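Local coordinates for fat acid-binding protein (Eubacterium ventriosum, PDB 3NYI) that probably binds fatty acids, as a lipid-binding member of the DegV family, and holds a molecule of stearic acid in this structure, at residues Y39-D42 and G43-I46; I135-F138 and V139-L142; K154-A157 and L158-S161; D245-E248 and G249-F252. One frame throughout, in Å; residues are numbered along the deposited sequence.

Interaction 1 of 4, residues Y39-D42 and G43-I46; sequences YYRD and GVDI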
ATOM      1  N   TYR A  39     -12.007  -7.387  17.150  1.00 27.61           N
ATOM      2  CA  TYR A  39     -11.257  -6.644  16.132  1.00 32.26           C
ATOM      3  C   TYR A  39     -10.887  -5.246  16.612  1.00 34.14           C
ATOM      4  O   TYR A  39     -11.633  -4.620  17.377  1.00 31.98           O
ATOM      5  CB  TYR A  39     -12.069  -6.535  14.840  1.00 27.32           C
ATOM      6  CG  TYR A  39     -12.078  -7.799  14.023  1.00 32.29           C
ATOM      7  CD1 TYR A  39     -12.800  -8.911  14.441  1.00 33.85           C
ATOM      8  CD2 TYR A  39     -11.371  -7.879  12.820  1.00 26.41           C
ATOM      9  CE1 TYR A  39     -12.813 -10.084  13.691  1.00 36.43           C
ATOM     10  CE2 TYR A  39     -11.374  -9.045  12.069  1.00 28.17           C
ATOM     11  CZ  TYR A  39     -12.095 -10.140  12.506  1.00 35.97           C
ATOM     12  OH  TYR A  39     -12.099 -11.299  11.761  1.00 36.35           O
ATOM     13  N   TYR A  40      -9.742  -4.766  16.134  1.00 26.69           N
ATOM     14  CA  TYR A  40      -9.184  -3.463  16.485  1.00 30.14           C
ATOM     15  C   TYR A  40      -8.884  -2.672  15.228  1.00 33.67           C
ATOM     16  O   TYR A  40      -8.181  -3.165  14.350  1.00 31.51           O
ATOM     17  CB  TYR A  40      -7.871  -3.649  17.251  1.00 32.32           C
ATOM     18  CG  TYR A  40      -8.040  -4.494  18.479  1.00 42.28           C
ATOM     19  CD1 TYR A  40      -8.687  -3.985  19.600  1.00 41.79           C
ATOM     20  CD2 TYR A  40      -7.579  -5.806  18.519  1.00 31.42           C
ATOM     21  CE1 TYR A  40      -8.865  -4.748  20.725  1.00 43.77           C
ATOM     22  CE2 TYR A  40      -7.757  -6.580  19.646  1.00 34.03           C
ATOM     23  CZ  TYR A  40      -8.398  -6.042  20.747  1.00 43.28           C
ATOM     24  OH  TYR A  40      -8.592  -6.793  21.876  1.00 42.62           O
ATOM     25  N   ARG A  41      -9.406  -1.445  15.151  1.00 30.51           N
ATOM     26  CA  ARG A  41      -9.148  -0.572  14.020  1.00 28.11           C
ATOM     27  C   ARG A  41      -7.686  -0.157  13.930  1.00 28.00           C
ATOM     28  O   ARG A  41      -7.101   0.358  14.886  1.00 31.00           O
ATOM     29  CB  ARG A  41     -10.082   0.641  14.035  1.00 33.90           C
ATOM     30  CG  ARG A  41     -11.534   0.275  13.765  1.00 32.75           C
ATOM     31  CD  ARG A  41     -12.456   1.436  14.079  1.00 34.83           C
ATOM     32  NE  ARG A  41     -12.185   1.940  15.417  1.00 35.66           N
ATOM     33  CZ  ARG A  41     -12.660   3.079  15.908  1.00 42.92           C
ATOM     34  NH1 ARG A  41     -13.439   3.857  15.164  1.00 45.19           N
ATOM     35  NH2 ARG A  41     -12.351   3.436  17.147  1.00 33.99           N
ATOM     36  N   ASP A  42      -7.119  -0.420  12.755  1.00 24.45           N
ATOM     37  CA  ASP A  42      -5.720  -0.164  12.423  1.00 25.57           C
ATOM     38  C   ASP A  42      -5.297   1.248  12.818  1.00 28.72           C
ATOM     39  O   ASP A  42      -5.851   2.231  12.341  1.00 34.57           O
ATOM     40  CB  ASP A  42      -5.564  -0.398  10.900  1.00 20.55           C
ATOM     41  CG  ASP A  42      -4.161  -0.123  10.370  1.00 29.79           C
ATOM     42  OD1 ASP A  42      -3.240   0.167  11.170  1.00 30.67           O
ATOM     43  OD2 ASP A  42      -3.999  -0.207   9.116  1.00 27.40           O
ATOM     44  N   GLY A  43      -4.312   1.350  13.695  1.00 29.96           N
ATOM     45  CA  GLY A  43      -3.784   2.653  14.048  1.00 31.68           C
ATOM     46  C   GLY A  43      -4.630   3.416  15.057  1.00 44.65           C
ATOM     47  O   GLY A  43      -4.132   4.330  15.709  1.00 45.67           O
ATOM     48  N   VAL A  44      -5.906   3.053  15.182  1.00 38.48           N
ATOM     49  CA  VAL A  44      -6.813   3.756  16.091  1.00 41.99           C
ATOM     50  C   VAL A  44      -6.971   2.999  17.408  1.00 46.64           C
ATOM     51  O   VAL A  44      -6.727   3.561  18.478  1.00 50.89           O
ATOM     52  CB  VAL A  44      -8.207   4.004  15.459  1.00 33.77           C
ATOM     53  CG1 VAL A  44      -9.163   4.622  16.483  1.00 42.42           C
ATOM     54  CG2 VAL A  44      -8.096   4.885  14.216  1.00 44.01           C
ATOM     55  N   ASP A  45      -7.371   1.731  17.330  1.00 41.12           N
ATOM     56  CA  ASP A  45      -7.562   0.905  18.529  1.00 46.66           C
ATOM     57  C   ASP A  45      -6.306   0.108  18.882  1.00 40.99           C
ATOM     58  O   ASP A  45      -6.243  -0.549  19.918  1.00 37.39           O
ATOM     59  CB  ASP A  45      -8.750  -0.055  18.355  1.00 45.23           C
ATOM     60  CG  ASP A  45     -10.047   0.671  18.050  1.00 47.66           C
ATOM     61  OD1 ASP A  45     -10.305   1.735  18.661  1.00 52.34           O
ATOM     62  OD2 ASP A  45     -10.811   0.177  17.197  1.00 42.45           O
ATOM     63  N   ILE A  46      -5.309   0.158  18.010  1.00 37.02           N
ATOM     64  CA  ILE A  46      -4.079  -0.599  18.203  1.00 38.08           C
ATOM     65  C   ILE A  46      -3.019   0.012  17.312  1.00 37.15           C
ATOM     66  O   ILE A  46      -3.348   0.622  16.299  1.00 37.21           O
ATOM     67  CB  ILE A  46      -4.250  -2.094  17.836  1.00 39.47           C
ATOM     68  CG1 ILE A  46      -2.995  -2.880  18.220  1.00 39.93           C
ATOM     69  CG2 ILE A  46      -4.572  -2.265  16.344  1.00 36.66           C
ATOM     70  CD1 ILE A  46      -3.066  -4.343  17.885  1.00 47.14           C
TER
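Asp-45 OD2 is gripped twice by Arg-41: the backbone N meets it on the anti side at 3.0 Å, and NE reaches it on the syn side at 2.9 Å, both from the same face of the carboxylate. These bonds brace a type II beta turn, Arg-41 to Val-44, at the end of strand 39-41, closed by the bond from Val-44 N to Arg-41 O (3.0 Å). The same carbonyl oxygen also takes Asp-45 N in its plane, at 2.8 Å, so the chain curls one residue further.

The second guanidinium bond runs from Arg-41 NH2 to Asp-45 OD1 (3.1 Å) and is nearly straight. The grip is therefore side-on, one nitrogen to each oxygen, with the two flat groups turned 30° apart. A bend at the third torsion of Arg-41 (chi3 -51°) brings NE and NH2 round to face the acid, while Val-44 CG1 covers one face of the guanidinium. Gly-43 has a positive phi, and a CB there would run into Asp-42 O.

Asp-42 OD2 finds its partner outside the turn, in Ser-11 OG, and the side chain also touches helix 274-280. Beside the turn, the Tyr-40 ring has Asp-45 CB at its edge, and Tyr-40 CB rests on Ile-46 CG2 at 3.7 Å.

Interaction 2 of 4, residues I135-F138 and V139-L142; sequences IDQF and VRML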
ATOM      1  N   ILE A 135      -1.294   8.073  -4.199  1.00 20.76           N
ATOM      2  CA  ILE A 135      -1.946   9.169  -3.522  1.00 19.03           C
ATOM      3  C   ILE A 135      -1.085  10.424  -3.603  1.00 21.07           C
ATOM      4  O   ILE A 135      -1.568  11.515  -3.894  1.00 23.53           O
ATOM      5  CB  ILE A 135      -2.229   8.820  -2.058  1.00 17.02           C
ATOM      6  CG1 ILE A 135      -3.345   7.775  -2.000  1.00 17.10           C
ATOM      7  CG2 ILE A 135      -2.644  10.058  -1.315  1.00 21.72           C
ATOM      8  CD1 ILE A 135      -3.440   7.033  -0.629  1.00 19.96           C
ATOM      9  N   ASP A 136       0.202  10.252  -3.360  1.00 22.53           N
ATOM     10  CA  ASP A 136       1.131  11.376  -3.427  1.00 24.01           C
ATOM     11  C   ASP A 136       1.215  12.013  -4.825  1.00 26.53           C
ATOM     12  O   ASP A 136       1.316  13.230  -4.945  1.00 25.39           O
ATOM     13  CB  ASP A 136       2.517  10.967  -2.916  1.00 21.22           C
ATOM     14  CG  ASP A 136       3.479  12.142  -2.853  1.00 29.62           C
ATOM     15  OD1 ASP A 136       3.176  13.124  -2.134  1.00 30.16           O
ATOM     16  OD2 ASP A 136       4.510  12.087  -3.554  1.00 38.96           O
ATOM     17  N   GLN A 137       1.155  11.211  -5.882  1.00 24.38           N
ATOM     18  CA  GLN A 137       1.105  11.805  -7.220  1.00 23.24           C
ATOM     19  C   GLN A 137      -0.158  12.654  -7.349  1.00 27.04           C
ATOM     20  O   GLN A 137      -0.122  13.744  -7.899  1.00 25.36           O
ATOM     21  CB  GLN A 137       1.159  10.744  -8.319  1.00 24.32           C
ATOM     22  CG  GLN A 137       2.544  10.130  -8.515  1.00 24.08           C
ATOM     23  CD  GLN A 137       3.570  11.160  -8.985  1.00 27.22           C
ATOM     24  OE1 GLN A 137       3.329  11.881  -9.947  1.00 30.29           O
ATOM     25  NE2 GLN A 137       4.706  11.240  -8.291  1.00 24.55           N
ATOM     26  N   PHE A 138      -1.274  12.164  -6.811  1.00 25.38           N
ATOM     27  CA  PHE A 138      -2.527  12.907  -6.866  1.00 24.34           C
ATOM     28  C   PHE A 138      -2.431  14.198  -6.054  1.00 24.68           C
ATOM     29  O   PHE A 138      -2.851  15.255  -6.512  1.00 26.11           O
ATOM     30  CB  PHE A 138      -3.697  12.047  -6.343  1.00 24.32           C
ATOM     31  CG  PHE A 138      -5.021  12.453  -6.908  1.00 35.32           C
ATOM     32  CD1 PHE A 138      -5.408  12.012  -8.165  1.00 40.14           C
ATOM     33  CD2 PHE A 138      -5.864  13.298  -6.200  1.00 43.67           C
ATOM     34  CE1 PHE A 138      -6.612  12.400  -8.711  1.00 43.55           C
ATOM     35  CE2 PHE A 138      -7.079  13.690  -6.736  1.00 49.07           C
ATOM     36  CZ  PHE A 138      -7.454  13.238  -7.993  1.00 51.33           C
ATOM     37  N   VAL A 139      -1.881  14.100  -4.845  1.00 23.20           N
ATOM     38  CA  VAL A 139      -1.653  15.278  -4.008  1.00 28.45           C
ATOM     39  C   VAL A 139      -0.782  16.302  -4.742  1.00 33.04           C
ATOM     40  O   VAL A 139      -1.071  17.502  -4.728  1.00 36.77           O
ATOM     41  CB  VAL A 139      -0.998  14.906  -2.660  1.00 27.47           C
ATOM     42  CG1 VAL A 139      -0.478  16.163  -1.947  1.00 32.83           C
ATOM     43  CG2 VAL A 139      -1.987  14.132  -1.778  1.00 26.93           C
ATOM     44  N   ARG A 140       0.270  15.819  -5.391  1.00 33.21           N
ATOM     45  CA  ARG A 140       1.149  16.690  -6.185  1.00 36.25           C
ATOM     46  C   ARG A 140       0.396  17.415  -7.299  1.00 36.14           C
ATOM     47  O   ARG A 140       0.520  18.634  -7.455  1.00 32.86           O
ATOM     48  CB  ARG A 140       2.300  15.897  -6.788  1.00 33.95           C
ATOM     49  CG  ARG A 140       3.315  15.387  -5.788  1.00 38.82           C
ATOM     50  CD  ARG A 140       4.325  14.480  -6.477  1.00 40.09           C
ATOM     51  NE  ARG A 140       5.265  13.895  -5.525  1.00 38.68           N
ATOM     52  CZ  ARG A 140       6.585  13.935  -5.674  1.00 44.00           C
ATOM     53  NH1 ARG A 140       7.121  14.523  -6.742  1.00 35.86           N
ATOM     54  NH2 ARG A 140       7.367  13.383  -4.756  1.00 39.31           N
HETATM   55  N   MSE A 141      -0.385  16.666  -8.075  1.00 29.23           N
HETATM   56  CA  MSE A 141      -1.108  17.253  -9.207  1.00 28.99           C
HETATM   57  C   MSE A 141      -2.035  18.377  -8.788  1.00 32.74           C
HETATM   58  O   MSE A 141      -2.045  19.450  -9.410  1.00 34.55           O
HETATM   59  CB  MSE A 141      -1.849  16.174 -10.020  1.00 26.00           C
HETATM   60  CG  MSE A 141      -0.890  15.233 -10.769  1.00 22.94           C
HETATM   61 SE   MSE A 141      -1.795  13.972 -11.968  0.82 34.47          SE
HETATM   62  CE  MSE A 141      -2.335  12.649 -10.630  1.00 78.75           C
ATOM     63  N   LEU A 142      -2.805  18.136  -7.729  1.00 30.81           N
ATOM     64  CA  LEU A 142      -3.717  19.140  -7.208  1.00 36.82           C
ATOM     65  C   LEU A 142      -2.982  20.343  -6.637  1.00 36.53           C
ATOM     66  O   LEU A 142      -3.397  21.472  -6.849  1.00 39.55           O
ATOM     67  CB  LEU A 142      -4.652  18.531  -6.157  1.00 34.48           C
ATOM     68  CG  LEU A 142      -5.517  17.392  -6.699  1.00 38.82           C
ATOM     69  CD1 LEU A 142      -6.578  16.996  -5.678  1.00 47.00           C
ATOM     70  CD2 LEU A 142      -6.167  17.782  -8.020  1.00 36.94           C
TER
HETATM   71  O   HOH W   1       6.800  10.825  -2.964  1.00 42.58           O
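Asp-136 and Arg-140, one helical turn apart, are joined by a salt bridge in which NE of Arg-140 lies 2.8 Å from OD2 of Asp-136. The N-H points well at the oxygen (159°), and OD2 lies at the edge of the guanidinium, yet the donor comes from above the carboxylate plane, the two flat groups standing 89° apart. Arg-140 NH2 adds only a weak bond to the same oxygen. A water bridges the same two groups: it donates to Asp-136 OD2 at 2.7 Å and accepts from Arg-140 NH2 at 3.2 Å.

Other polar ends are met by the surrounding fold. Asp-136 OD1 bonds to Tyr-19 OH, Arg-140 NH2 forms a second salt bridge with Asp-265, and Gln-137 OE1 accepts from Tyr-293 N. A bend at the second torsion of Gln-137 (chi2 -64°) turns its amide toward Arg-140, with NE2 over one face of the guanidinium, 3.7 Å from Arg-140 CD. A leucine in place of Arg-140 would probably leave Asp-136 OD2 with little but the water and take from Asp-265 this charged mate.

On another side of the helix, Phe-138 CE2 meets Leu-142 CD1 at 3.5 Å, and the selenomethionine Met-141 brings CE near Phe-138 CD1. The backbone is bonded throughout, as in the link from Val-139 N to Ile-135 O. The Asp-136/Arg-140 pair is a classic i to i+4 salt bridge within helix 128-143, whose Ile-135 and Val-139 pack on strand 6-10 of the alpha/beta core.

Interaction 3 of 4, residues K154-A157 and L158-S161; sequences KLDA and LMAS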
ATOM      1  N   LYS A 154      -4.583  11.249 -16.053  1.00 30.67           N
ATOM      2  CA  LYS A 154      -3.254  10.643 -15.910  1.00 30.70           C
ATOM      3  C   LYS A 154      -3.276   9.413 -15.016  1.00 30.73           C
ATOM      4  O   LYS A 154      -2.293   8.665 -14.938  1.00 26.65           O
ATOM      5  CB  LYS A 154      -2.249  11.657 -15.377  1.00 31.32           C
ATOM      6  CG  LYS A 154      -2.142  12.900 -16.263  1.00 36.25           C
ATOM      7  CD  LYS A 154      -1.106  13.872 -15.744  1.00 43.96           C
ATOM      8  CE  LYS A 154      -1.157  15.189 -16.522  1.00 46.47           C
ATOM      9  NZ  LYS A 154      -1.028  14.968 -17.991  1.00 48.47           N
ATOM     10  N   LEU A 155      -4.401   9.198 -14.344  1.00 30.29           N
ATOM     11  CA  LEU A 155      -4.488   8.130 -13.354  1.00 27.91           C
ATOM     12  C   LEU A 155      -4.174   6.726 -13.894  1.00 24.87           C
ATOM     13  O   LEU A 155      -3.431   5.983 -13.270  1.00 26.22           O
ATOM     14  CB  LEU A 155      -5.870   8.131 -12.692  1.00 30.77           C
ATOM     15  CG  LEU A 155      -5.899   7.416 -11.346  1.00 46.92           C
ATOM     16  CD1 LEU A 155      -5.173   8.267 -10.300  1.00 46.58           C
ATOM     17  CD2 LEU A 155      -7.339   7.153 -10.940  1.00 52.30           C
ATOM     18  N   ASP A 156      -4.744   6.354 -15.037  1.00 29.36           N
ATOM     19  CA  ASP A 156      -4.517   5.012 -15.576  1.00 26.54           C
ATOM     20  C   ASP A 156      -3.038   4.721 -15.804  1.00 29.39           C
ATOM     21  O   ASP A 156      -2.534   3.664 -15.419  1.00 29.35           O
ATOM     22  CB  ASP A 156      -5.267   4.813 -16.893  1.00 32.14           C
ATOM     23  CG  ASP A 156      -6.767   4.634 -16.696  1.00 51.41           C
ATOM     24  OD1 ASP A 156      -7.215   4.498 -15.532  1.00 50.13           O
ATOM     25  OD2 ASP A 156      -7.495   4.623 -17.713  1.00 58.55           O
ATOM     26  N   ALA A 157      -2.355   5.645 -16.469  1.00 27.92           N
ATOM     27  CA  ALA A 157      -0.941   5.481 -16.752  1.00 25.71           C
ATOM     28  C   ALA A 157      -0.118   5.410 -15.461  1.00 24.08           C
ATOM     29  O   ALA A 157       0.815   4.605 -15.350  1.00 24.25           O
ATOM     30  CB  ALA A 157      -0.435   6.612 -17.666  1.00 31.60           C
ATOM     31  N   LEU A 158      -0.473   6.237 -14.480  1.00 26.08           N
ATOM     32  CA  LEU A 158       0.221   6.197 -13.191  1.00 24.34           C
ATOM     33  C   LEU A 158       0.080   4.819 -12.548  1.00 18.99           C
ATOM     34  O   LEU A 158       1.062   4.211 -12.097  1.00 19.37           O
ATOM     35  CB  LEU A 158      -0.334   7.265 -12.245  1.00 23.44           C
ATOM     36  CG  LEU A 158       0.095   8.699 -12.535  1.00 32.90           C
ATOM     37  CD1 LEU A 158      -0.614   9.699 -11.619  1.00 26.96           C
ATOM     38  CD2 LEU A 158       1.599   8.804 -12.406  1.00 25.41           C
HETATM   39  N   MSE A 159      -1.150   4.320 -12.486  1.00 23.55           N
HETATM   40  CA  MSE A 159      -1.385   3.021 -11.869  1.00 22.79           C
HETATM   41  C   MSE A 159      -0.667   1.883 -12.594  1.00 22.74           C
HETATM   42  O   MSE A 159      -0.100   0.987 -11.960  1.00 19.23           O
HETATM   43  CB  MSE A 159      -2.884   2.738 -11.785  1.00 22.06           C
HETATM   44  CG  MSE A 159      -3.621   3.691 -10.859  1.00 26.32           C
HETATM   45 SE   MSE A 159      -5.495   3.105 -10.654  0.79 33.74          SE
HETATM   46  CE  MSE A 159      -6.087   3.248 -12.509  1.00 45.38           C
ATOM     47  N   ALA A 160      -0.690   1.922 -13.924  1.00 24.59           N
ATOM     48  CA  ALA A 160      -0.008   0.900 -14.726  1.00 30.50           C
ATOM     49  C   ALA A 160       1.516   0.888 -14.506  1.00 26.93           C
ATOM     50  O   ALA A 160       2.168  -0.156 -14.641  1.00 22.55           O
ATOM     51  CB  ALA A 160      -0.332   1.085 -16.205  1.00 31.90           C
ATOM     52  N   SER A 161       2.078   2.044 -14.158  1.00 22.34           N
ATOM     53  CA  SER A 161       3.527   2.182 -14.028  1.00 23.95           C
ATOM     54  C   SER A 161       4.009   1.752 -12.654  1.00 20.49           C
ATOM     55  O   SER A 161       5.196   1.470 -12.475  1.00 19.64           O
ATOM     56  CB  SER A 161       3.967   3.631 -14.274  1.00 25.80           C
ATOM     57  OG  SER A 161       3.725   4.431 -13.114  1.00 23.34           O
TER
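The selenomethionine Met-159 hooks its terminal methyl back along the helix, placing CE 3.5 Å from Asp-156 OD1. The bend comes at the last torsion (chi3 -62°), after an extended run through CG and SE. CE also approaches Leu-155 CG at 4.3 Å, a loose apolar touch, while Met-159 CG sits 3.3 Å from Leu-155 O. Leu-158 likewise lays its CG near Lys-154 O, and its branches face helix 128-143, where they meet Leu-134 and Met-141.

Main-chain bonds hold this part of helix 148-161 together, among them Met-159 N to Leu-155 O (2.9 Å). At the last turn the pattern slackens: Ser-161 N reaches Ala-157 O only weakly. There the serine hydroxyl, lodged between its own N and carbonyl carbon (chi1 79°), donates from OG to Leu-158 O at 2.9 Å and also pairs with Arg-291 N. Were the serine an alanine, Leu-158 O and Arg-291 N would probably both lose that hydroxyl partner, and the helix end would be less firmly tied to strand 285-291.

With no salt bridge between these residues, the chemistry implies that cohesion rests chiefly on backbone bonds, the side chains adding weak apolar and methyl-to-carboxylate contacts.

Interaction 4 of 4, residues D245-E248 and G249-F252; sequences DKEE and GFEF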
ATOM      1  N   ASP A 245      12.010  -4.697  11.564  1.00 39.95           N
ATOM      2  CA  ASP A 245      13.349  -4.191  11.844  1.00 43.99           C
ATOM      3  C   ASP A 245      13.611  -2.872  11.124  1.00 39.84           C
ATOM      4  O   ASP A 245      13.971  -2.862   9.948  1.00 38.84           O
ATOM      5  CB  ASP A 245      14.389  -5.232  11.435  1.00 41.02           C
ATOM      6  CG  ASP A 245      15.807  -4.824  11.799  1.00 42.60           C
ATOM      7  OD1 ASP A 245      16.051  -3.633  12.080  1.00 43.17           O
ATOM      8  OD2 ASP A 245      16.683  -5.711  11.796  1.00 39.85           O
ATOM      9  N   LYS A 246      13.440  -1.766  11.845  1.00 40.11           N
ATOM     10  CA  LYS A 246      13.646  -0.432  11.286  1.00 39.38           C
ATOM     11  C   LYS A 246      15.083  -0.188  10.811  1.00 39.87           C
ATOM     12  O   LYS A 246      15.295   0.468   9.791  1.00 37.29           O
ATOM     13  CB  LYS A 246      13.227   0.640  12.292  1.00 47.13           C
ATOM     14  CG  LYS A 246      11.772   0.530  12.716  1.00 57.83           C
ATOM     15  CD  LYS A 246      11.290   1.793  13.412  1.00 68.27           C
ATOM     16  CE  LYS A 246       9.821   1.674  13.824  1.00 73.63           C
ATOM     17  NZ  LYS A 246       9.603   0.641  14.881  1.00 71.76           N
ATOM     18  N   GLU A 247      16.058  -0.718  11.550  1.00 41.76           N
ATOM     19  CA  GLU A 247      17.469  -0.529  11.214  1.00 43.67           C
ATOM     20  C   GLU A 247      17.797  -1.146   9.870  1.00 41.85           C
ATOM     21  O   GLU A 247      18.544  -0.571   9.068  1.00 37.11           O
ATOM     22  CB  GLU A 247      18.379  -1.158  12.272  1.00 53.43           C
ATOM     23  CG  GLU A 247      18.099  -0.718  13.683  1.00 72.37           C
ATOM     24  CD  GLU A 247      17.910   0.774  13.794  1.00 86.95           C
ATOM     25  OE1 GLU A 247      18.644   1.521  13.107  1.00 89.69           O
ATOM     26  OE2 GLU A 247      17.028   1.199  14.571  1.00 94.02           O
ATOM     27  N   GLU A 248      17.261  -2.341   9.649  1.00 43.04           N
ATOM     28  CA  GLU A 248      17.428  -3.025   8.378  1.00 37.23           C
ATOM     29  C   GLU A 248      16.833  -2.153   7.291  1.00 35.05           C
ATOM     30  O   GLU A 248      17.418  -1.985   6.218  1.00 44.85           O
ATOM     31  CB  GLU A 248      16.739  -4.391   8.394  1.00 34.44           C
ATOM     32  CG  GLU A 248      16.939  -5.164   7.097  1.00 39.76           C
ATOM     33  CD  GLU A 248      16.103  -6.431   7.002  1.00 41.59           C
ATOM     34  OE1 GLU A 248      14.962  -6.439   7.508  1.00 42.88           O
ATOM     35  OE2 GLU A 248      16.586  -7.419   6.403  1.00 40.18           O
ATOM     36  N   GLY A 249      15.666  -1.591   7.574  1.00 32.59           N
ATOM     37  CA  GLY A 249      15.024  -0.680   6.641  1.00 30.25           C
ATOM     38  C   GLY A 249      15.916   0.482   6.229  1.00 33.11           C
ATOM     39  O   GLY A 249      16.092   0.749   5.036  1.00 31.09           O
ATOM     40  N   PHE A 250      16.475   1.187   7.210  1.00 27.69           N
ATOM     41  CA  PHE A 250      17.323   2.342   6.906  1.00 31.77           C
ATOM     42  C   PHE A 250      18.550   1.919   6.100  1.00 35.26           C
ATOM     43  O   PHE A 250      18.975   2.621   5.185  1.00 38.66           O
ATOM     44  CB  PHE A 250      17.776   3.054   8.186  1.00 39.00           C
ATOM     45  CG  PHE A 250      16.647   3.510   9.054  1.00 44.17           C
ATOM     46  CD1 PHE A 250      15.522   4.095   8.496  1.00 47.78           C
ATOM     47  CD2 PHE A 250      16.713   3.364  10.431  1.00 53.25           C
ATOM     48  CE1 PHE A 250      14.472   4.514   9.298  1.00 52.30           C
ATOM     49  CE2 PHE A 250      15.672   3.787  11.237  1.00 52.90           C
ATOM     50  CZ  PHE A 250      14.547   4.363  10.669  1.00 50.07           C
ATOM     51  N   GLU A 251      19.117   0.773   6.458  1.00 37.29           N
ATOM     52  CA  GLU A 251      20.284   0.248   5.766  1.00 37.78           C
ATOM     53  C   GLU A 251      19.895  -0.157   4.349  1.00 33.80           C
ATOM     54  O   GLU A 251      20.649   0.037   3.400  1.00 35.60           O
ATOM     55  CB  GLU A 251      20.846  -0.964   6.517  1.00 44.79           C
ATOM     56  CG  GLU A 251      22.069  -1.595   5.860  1.00 59.59           C
ATOM     57  CD  GLU A 251      22.420  -2.967   6.433  1.00 73.04           C
ATOM     58  OE1 GLU A 251      21.504  -3.801   6.612  1.00 74.80           O
ATOM     59  OE2 GLU A 251      23.620  -3.215   6.693  1.00 78.50           O
ATOM     60  N   PHE A 252      18.711  -0.738   4.212  1.00 26.69           N
ATOM     61  CA  PHE A 252      18.226  -1.102   2.889  1.00 30.75           C
ATOM     62  C   PHE A 252      18.095   0.140   2.013  1.00 31.31           C
ATOM     63  O   PHE A 252      18.434   0.105   0.828  1.00 35.88           O
ATOM     64  CB  PHE A 252      16.899  -1.870   2.971  1.00 27.62           C
ATOM     65  CG  PHE A 252      16.414  -2.375   1.640  1.00 29.53           C
ATOM     66  CD1 PHE A 252      17.148  -3.321   0.935  1.00 33.22           C
ATOM     67  CD2 PHE A 252      15.227  -1.901   1.089  1.00 28.01           C
ATOM     68  CE1 PHE A 252      16.715  -3.786  -0.301  1.00 32.24           C
ATOM     69  CE2 PHE A 252      14.785  -2.355  -0.150  1.00 32.50           C
ATOM     70  CZ  PHE A 252      15.531  -3.303  -0.848  1.00 26.65           C
TER
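The ring of Phe-250 lies over Lys-246 O, which sits beneath one face toward the rim, 3.3 Å from CD2. That oxygen is already the acceptor for Phe-250 N at 2.9 Å, so a single carbonyl meets both the backbone and the ring of the same residue. Phe-250 carries CG beside its own N (chi1 -57°), which swings the ring back over the preceding turn. Glu-247 OE1 then comes to the ring edge, 3.8 Å from CD2, its carboxylate plane tilted 68° from the ring. Such an edge approach suits the slightly positive C-H rim of an aromatic ring.

Behind this first shell stands the start of the helix. Asp-245 is the N-cap: its OD1 accepts from Glu-248 N at 3.0 Å, the N-H pointing almost straight at it though from well above the carboxylate plane. Its backbone O takes Gly-249 N at 3.2 Å and begins the regular bonding. At the far end of this stretch, Phe-252 N binds Glu-248 O at 2.7 Å, and Phe-252 CB also rests close to that oxygen.

Further out, charges fix the flanks. Glu-248 extends its chain to a salt bridge with Arg-213 and another with Lys-217, and Lys-246 NZ reaches Asp-49. Helix 246-260 forms the crossover of a beta-alpha-beta unit between strands 236-242 and 270-271; Phe-252 packs on Ile-285 of strand 285-291 and on Lys-217 and Leu-221 of helix 213-231.

In the fold
Interactions 2 and 3 form one packed pair: helices 128-143 and 148-161 follow each other in the chain, their contact centres are about 12 Å apart, and Met-141 CE meets Leu-158 CD1 at 3.6 Å while Met-141 SE touches Lys-154 CD. Interactions 1 and 4 stand apart, with about 13 Å between their nearest atoms, yet each lies in the neighbourhood of the bound stearic acid without touching it through these side chains: that of Asp-42 is about 9 Å away and that of Phe-252 about 7 Å. Interactions 1 and 3 lie on opposite sides of the chain's centre, about 31 Å between their centres. Thus two contacts lie near the lipid, and the other two lie within adjacent helices that pack on each other.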